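Local coordinates for protein berberine bridge enzyme-like 28 (Arabidopsis thaliana, PDB 5D79) that is a secreted, FAD-dependent oxidoreductase of the berberine bridge enzyme-like family that takes part in adaptation to salt stress, at residues F365-D369 against F473-D477. Numbering follows the deposited sequence.
With FAD (flavin-adenine dinucleotide), chain E.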
ATOM      1  N   PHE A 365      11.544  -7.882  -3.638  1.00 22.98           N
ATOM      2  CA  PHE A 365      11.918  -6.894  -2.643  1.00 20.15           C
ATOM      3  C   PHE A 365      11.646  -7.370  -1.212  1.00 21.87           C
ATOM      4  O   PHE A 365      10.888  -8.318  -0.984  1.00 24.54           O
ATOM      5  CB  PHE A 365      11.189  -5.568  -2.923  1.00 17.02           C
ATOM      6  CG  PHE A 365       9.691  -5.671  -2.847  1.00 17.82           C
ATOM      7  CD1 PHE A 365       9.034  -5.583  -1.625  1.00 15.73           C
ATOM      8  CD2 PHE A 365       8.935  -5.860  -3.998  1.00 20.69           C
ATOM      9  CE1 PHE A 365       7.656  -5.695  -1.550  1.00 14.48           C
ATOM     10  CE2 PHE A 365       7.546  -5.969  -3.928  1.00 21.31           C
ATOM     11  CZ  PHE A 365       6.908  -5.888  -2.701  1.00 17.35           C
ATOM     12  N   LYS A 366      12.307  -6.718  -0.262  1.00 16.37           N
ATOM     13  CA  LYS A 366      11.962  -6.800   1.142  1.00 17.62           C
ATOM     14  C   LYS A 366      11.828  -5.369   1.641  1.00 19.81           C
ATOM     15  O   LYS A 366      12.734  -4.562   1.444  1.00 21.41           O
ATOM     16  CB  LYS A 366      13.021  -7.554   1.935  1.00 14.65           C
ATOM     17  CG  LYS A 366      12.796  -7.493   3.423  1.00 16.17           C
ATOM     18  CD  LYS A 366      11.429  -8.041   3.787  1.00 16.29           C
ATOM     19  CE  LYS A 366      11.167  -7.853   5.265  1.00 19.55           C
ATOM     20  NZ  LYS A 366       9.889  -8.469   5.737  1.00 21.15           N
ATOM     21  N   GLY A 367      10.693  -5.047   2.257  1.00 15.93           N
ATOM     22  CA  GLY A 367      10.468  -3.716   2.786  1.00 15.26           C
ATOM     23  C   GLY A 367      10.075  -3.710   4.252  1.00 16.58           C
ATOM     24  O   GLY A 367       9.392  -4.617   4.737  1.00 17.51           O
ATOM     25  N   LYS A 368      10.535  -2.675   4.955  1.00 15.41           N
ATOM     26  CA  LYS A 368      10.153  -2.390   6.342  1.00 15.54           C
ATOM     27  C   LYS A 368       9.940  -0.887   6.446  1.00 15.12           C
ATOM     28  O   LYS A 368      10.415  -0.146   5.596  1.00 15.68           O
ATOM     29  CB  LYS A 368      11.231  -2.859   7.325  1.00 15.95           C
ATOM     30  CG  LYS A 368      11.676  -4.318   7.125  1.00 15.73           C
ATOM     31  CD  LYS A 368      12.818  -4.712   8.069  1.00 17.49           C
ATOM     32  CE  LYS A 368      12.341  -4.976   9.489  1.00 16.18           C
ATOM     33  NZ  LYS A 368      11.747  -6.320   9.648  1.00 18.48           N
ATOM     34  N   ASP A 369       9.222  -0.414   7.457  1.00 15.89           N
ATOM     35  CA  ASP A 369       9.101   1.027   7.582  1.00 15.57           C
ATOM     36  C   ASP A 369       8.980   1.493   9.038  1.00 14.26           C
ATOM     37  O   ASP A 369       8.896   0.684   9.960  1.00 13.25           O
ATOM     38  CB  ASP A 369       7.938   1.532   6.710  1.00  9.98           C
ATOM     39  CG  ASP A 369       6.582   1.496   7.405  1.00 14.37           C
ATOM     40  OD1 ASP A 369       6.294   0.575   8.191  1.00 16.20           O
ATOM     41  OD2 ASP A 369       5.782   2.418   7.133  1.00 16.63           O
ATOM     42  N   PHE A 473       2.555  -1.975   4.243  1.00 21.19           N
ATOM     43  CA  PHE A 473       3.874  -2.599   4.105  1.00 22.20           C
ATOM     44  C   PHE A 473       3.955  -3.802   5.062  1.00 21.85           C
ATOM     45  O   PHE A 473       4.665  -3.748   6.063  1.00 23.08           O
ATOM     46  CB  PHE A 473       5.014  -1.600   4.399  1.00 19.02           C
ATOM     47  CG  PHE A 473       5.071  -0.409   3.455  1.00 17.69           C
ATOM     48  CD1 PHE A 473       4.701  -0.527   2.119  1.00 19.89           C
ATOM     49  CD2 PHE A 473       5.499   0.837   3.913  1.00 14.44           C
ATOM     50  CE1 PHE A 473       4.757   0.577   1.253  1.00 17.12           C
ATOM     51  CE2 PHE A 473       5.549   1.943   3.060  1.00 14.41           C
ATOM     52  CZ  PHE A 473       5.180   1.811   1.729  1.00 15.93           C
ATOM     53  N   LYS A 474       3.216  -4.871   4.771  1.00 19.43           N
ATOM     54  CA  LYS A 474       3.163  -6.033   5.666  1.00 21.20           C
ATOM     55  C   LYS A 474       4.552  -6.628   5.948  1.00 20.52           C
ATOM     56  O   LYS A 474       5.354  -6.834   5.032  1.00 24.87           O
ATOM     57  CB  LYS A 474       2.243  -7.126   5.097  1.00 26.11           C
ATOM     58  CG  LYS A 474       0.860  -7.199   5.738  1.00 29.29           C
ATOM     59  CD  LYS A 474       0.165  -8.494   5.354  1.00 31.45           C
ATOM     60  CE  LYS A 474      -1.349  -8.318   5.222  1.00 34.88           C
ATOM     61  NZ  LYS A 474      -1.977  -9.498   4.545  1.00 34.21           N
ATOM     62  N   ASP A 475       4.824  -6.894   7.226  1.00 16.92           N
ATOM     63  CA  ASP A 475       6.124  -7.384   7.657  1.00 19.31           C
ATOM     64  C   ASP A 475       5.974  -8.483   8.727  1.00 21.00           C
ATOM     65  O   ASP A 475       5.690  -8.218   9.896  1.00 17.62           O
ATOM     66  CB  ASP A 475       6.971  -6.207   8.167  1.00 19.63           C
ATOM     67  CG  ASP A 475       8.411  -6.598   8.479  1.00 19.40           C
ATOM     68  OD1 ASP A 475       8.860  -7.711   8.095  1.00 16.81           O
ATOM     69  OD2 ASP A 475       9.093  -5.765   9.117  1.00 19.73           O
ATOM     70  N   MET A 476       6.160  -9.727   8.302  1.00 23.80           N
ATOM     71  CA  MET A 476       6.083 -10.877   9.199  1.00 27.19           C
ATOM     72  C   MET A 476       7.124 -10.825  10.303  1.00 22.19           C
ATOM     73  O   MET A 476       6.981 -11.492  11.330  1.00 20.65           O
ATOM     74  CB  MET A 476       6.260 -12.168   8.406  1.00 32.95           C
ATOM     75  CG  MET A 476       5.256 -12.321   7.310  1.00 34.89           C
ATOM     76  SD  MET A 476       3.681 -12.680   8.057  1.00 43.65           S
ATOM     77  CE  MET A 476       3.726 -14.467   7.892  1.00 36.00           C
ATOM     78  N   ASP A 477       8.176 -10.043  10.071  1.00 22.57           N
ATOM     79  CA  ASP A 477       9.268  -9.897  11.028  1.00 26.69           C
ATOM     80  C   ASP A 477       8.843  -9.134  12.281  1.00 24.88           C
ATOM     81  O   ASP A 477       9.534  -9.195  13.298  1.00 23.89           O
ATOM     82  CB  ASP A 477      10.471  -9.201  10.378  1.00 28.45           C
ATOM     83  CG  ASP A 477      11.194 -10.093   9.377  1.00 33.69           C
ATOM     84  OD1 ASP A 477      10.902 -11.315   9.336  1.00 32.47           O
ATOM     85  OD2 ASP A 477      12.065  -9.572   8.645  1.00 36.42           O
TER
HETATM   86  PA  FAD E 603      -3.026  -7.693  -2.721  1.00 19.33           P
HETATM   87  O1A FAD E 603      -1.883  -8.648  -2.487  1.00 16.53           O
HETATM   88  O2A FAD E 603      -3.974  -8.164  -3.799  1.00 22.48           O
HETATM   89  O5B FAD E 603      -3.794  -7.417  -1.326  1.00 21.27           O
HETATM   90  C5B FAD E 603      -3.076  -7.131  -0.134  1.00 21.66           C
HETATM   91  C4B FAD E 603      -3.880  -7.454   1.133  1.00 19.79           C
HETATM   92  O4B FAD E 603      -5.182  -6.911   1.012  1.00 17.36           O
HETATM   93  C3B FAD E 603      -4.024  -8.956   1.329  1.00 21.02           C
HETATM   94  O3B FAD E 603      -3.990  -9.297   2.699  1.00 17.24           O
HETATM   95  C2B FAD E 603      -5.386  -9.247   0.725  1.00 24.69           C
HETATM   96  O2B FAD E 603      -6.005 -10.383   1.301  1.00 24.27           O
HETATM   97  C1B FAD E 603      -6.149  -7.947   0.959  1.00 18.46           C
HETATM   98  N9A FAD E 603      -7.178  -7.646  -0.060  1.00 16.91           N
HETATM   99  C8A FAD E 603      -7.013  -7.344  -1.393  1.00 16.45           C
HETATM  100  N7A FAD E 603      -8.237  -7.121  -1.938  1.00 16.40           N
HETATM  101  C5A FAD E 603      -9.179  -7.274  -0.977  1.00 17.79           C
HETATM  102  C6A FAD E 603     -10.570  -7.169  -0.971  1.00 18.31           C
HETATM  103  N6A FAD E 603     -11.217  -6.629  -1.997  1.00 17.68           N
HETATM  104  N1A FAD E 603     -11.267  -7.389   0.201  1.00 19.49           N
HETATM  105  C2A FAD E 603     -10.592  -7.701   1.360  1.00 15.59           C
HETATM  106  N3A FAD E 603      -9.215  -7.807   1.346  1.00 17.51           N
HETATM  107  C4A FAD E 603      -8.520  -7.598   0.204  1.00 18.39           C
HETATM  108  N1  FAD E 603       1.422   1.638  -0.550  1.00 18.24           N
HETATM  109  C2  FAD E 603       1.317   2.986  -0.248  1.00 23.95           C
HETATM  110  O2  FAD E 603       0.352   3.409   0.399  1.00 15.93           O
HETATM  111  N3  FAD E 603       2.296   3.863  -0.698  1.00 28.03           N
HETATM  112  C4  FAD E 603       3.377   3.415  -1.439  1.00 25.29           C
HETATM  113  O4  FAD E 603       4.162   4.236  -1.917  1.00 24.15           O
HETATM  114  C4X FAD E 603       3.468   2.060  -1.759  1.00 22.61           C
HETATM  115  N5  FAD E 603       4.459   1.592  -2.608  1.00 19.88           N
HETATM  116  C5X FAD E 603       4.347   0.321  -3.152  1.00 19.29           C
HETATM  117  C6  FAD E 603       5.175  -0.096  -4.193  1.00 19.06           C
HETATM  118  C7  FAD E 603       5.055  -1.383  -4.725  1.00 20.95           C
HETATM  119  C7M FAD E 603       5.960  -1.824  -5.836  1.00 20.66           C
HETATM  120  C8  FAD E 603       4.068  -2.248  -4.247  1.00 21.00           C
HETATM  121  C8M FAD E 603       3.934  -3.643  -4.783  1.00 16.28           C
HETATM  122  C9  FAD E 603       3.244  -1.833  -3.207  1.00 23.36           C
HETATM  123  C9A FAD E 603       3.412  -0.573  -2.624  1.00 22.54           C
HETATM  124  N10 FAD E 603       2.617  -0.167  -1.564  1.00 17.20           N
HETATM  125  C10 FAD E 603       2.462   1.185  -1.331  1.00 16.46           C
HETATM  126  C1' FAD E 603       1.876  -1.175  -0.739  1.00 11.40           C
HETATM  127  C2' FAD E 603       0.481  -1.475  -1.254  1.00 14.78           C
HETATM  128  O2' FAD E 603      -0.323  -0.325  -1.106  1.00 20.14           O
HETATM  129  C3' FAD E 603      -0.065  -2.646  -0.446  1.00 15.36           C
HETATM  130  O3' FAD E 603       0.712  -3.787  -0.737  1.00 19.46           O
HETATM  131  C4' FAD E 603      -1.494  -2.971  -0.805  1.00 12.97           C
HETATM  132  O4' FAD E 603      -2.110  -3.645   0.261  1.00 14.89           O
HETATM  133  C5' FAD E 603      -1.510  -3.919  -1.984  1.00 13.28           C
HETATM  134  O5' FAD E 603      -2.810  -3.946  -2.525  1.00 15.51           O
HETATM  135  P   FAD E 603      -3.086  -4.962  -3.734  1.00 18.14           P
HETATM  136  O1P FAD E 603      -4.566  -5.069  -3.985  1.00 15.08           O
HETATM  137  O2P FAD E 603      -2.350  -4.532  -4.978  1.00 13.22           O
HETATM  138  O3P FAD E 603      -2.372  -6.278  -3.130  1.00 22.20           O
HETATM  139  O   HOH W   1       7.974  -6.860   4.534  1.00 17.17           O
HETATM  140  O   HOH W   2       8.073  -2.984   9.229  1.00 17.34           O
HETATM  141  O   HOH W   3       5.766  -2.106   8.139  1.00 17.99           O
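Asp475, in the loop before helix 488-500, takes both Lys366 and Lys368 of the edge strand 363-372, one on each carboxylate oxygen. Lys368 runs past Asp475 OD2: CB lies 4.0 Å from it, CG 3.6 Å and CD 4.0 Å, and the chi3 bend (77°) brings CE to 3.4 Å. The chi4 bend (80°) then sets NZ on the syn lone pair of Asp475 OD2 at 2.8 Å, with a weak bond to Asp477 OD2; Tyr455 adds a cation-pi contact. Lys366 crosses Asp475 at about a right angle, its NZ 2.7 Å from OD1 and 49° out of the carboxylate plane. From the opposite face the backbone N of Asp477 reaches the same oxygen, closing an Asx turn. Lys366 NZ also pairs with Glu114 and a water bridging Gly367 O and Lys474 O. Asp369, its OD1 bonded by Tyr470 N, has OD2 3.6 Å from CD2 at the Phe473 ring edge; Phe473 CE1 lies 3.5 Å from FAD C10, while Lys474 NZ bonds FAD O3B. Two ammonium groups and the Asp477 N-H probably favour ionised Asp475, and this charge network, buried except at Asp477, ties the strand to the loop carrying two FAD-pocket residues.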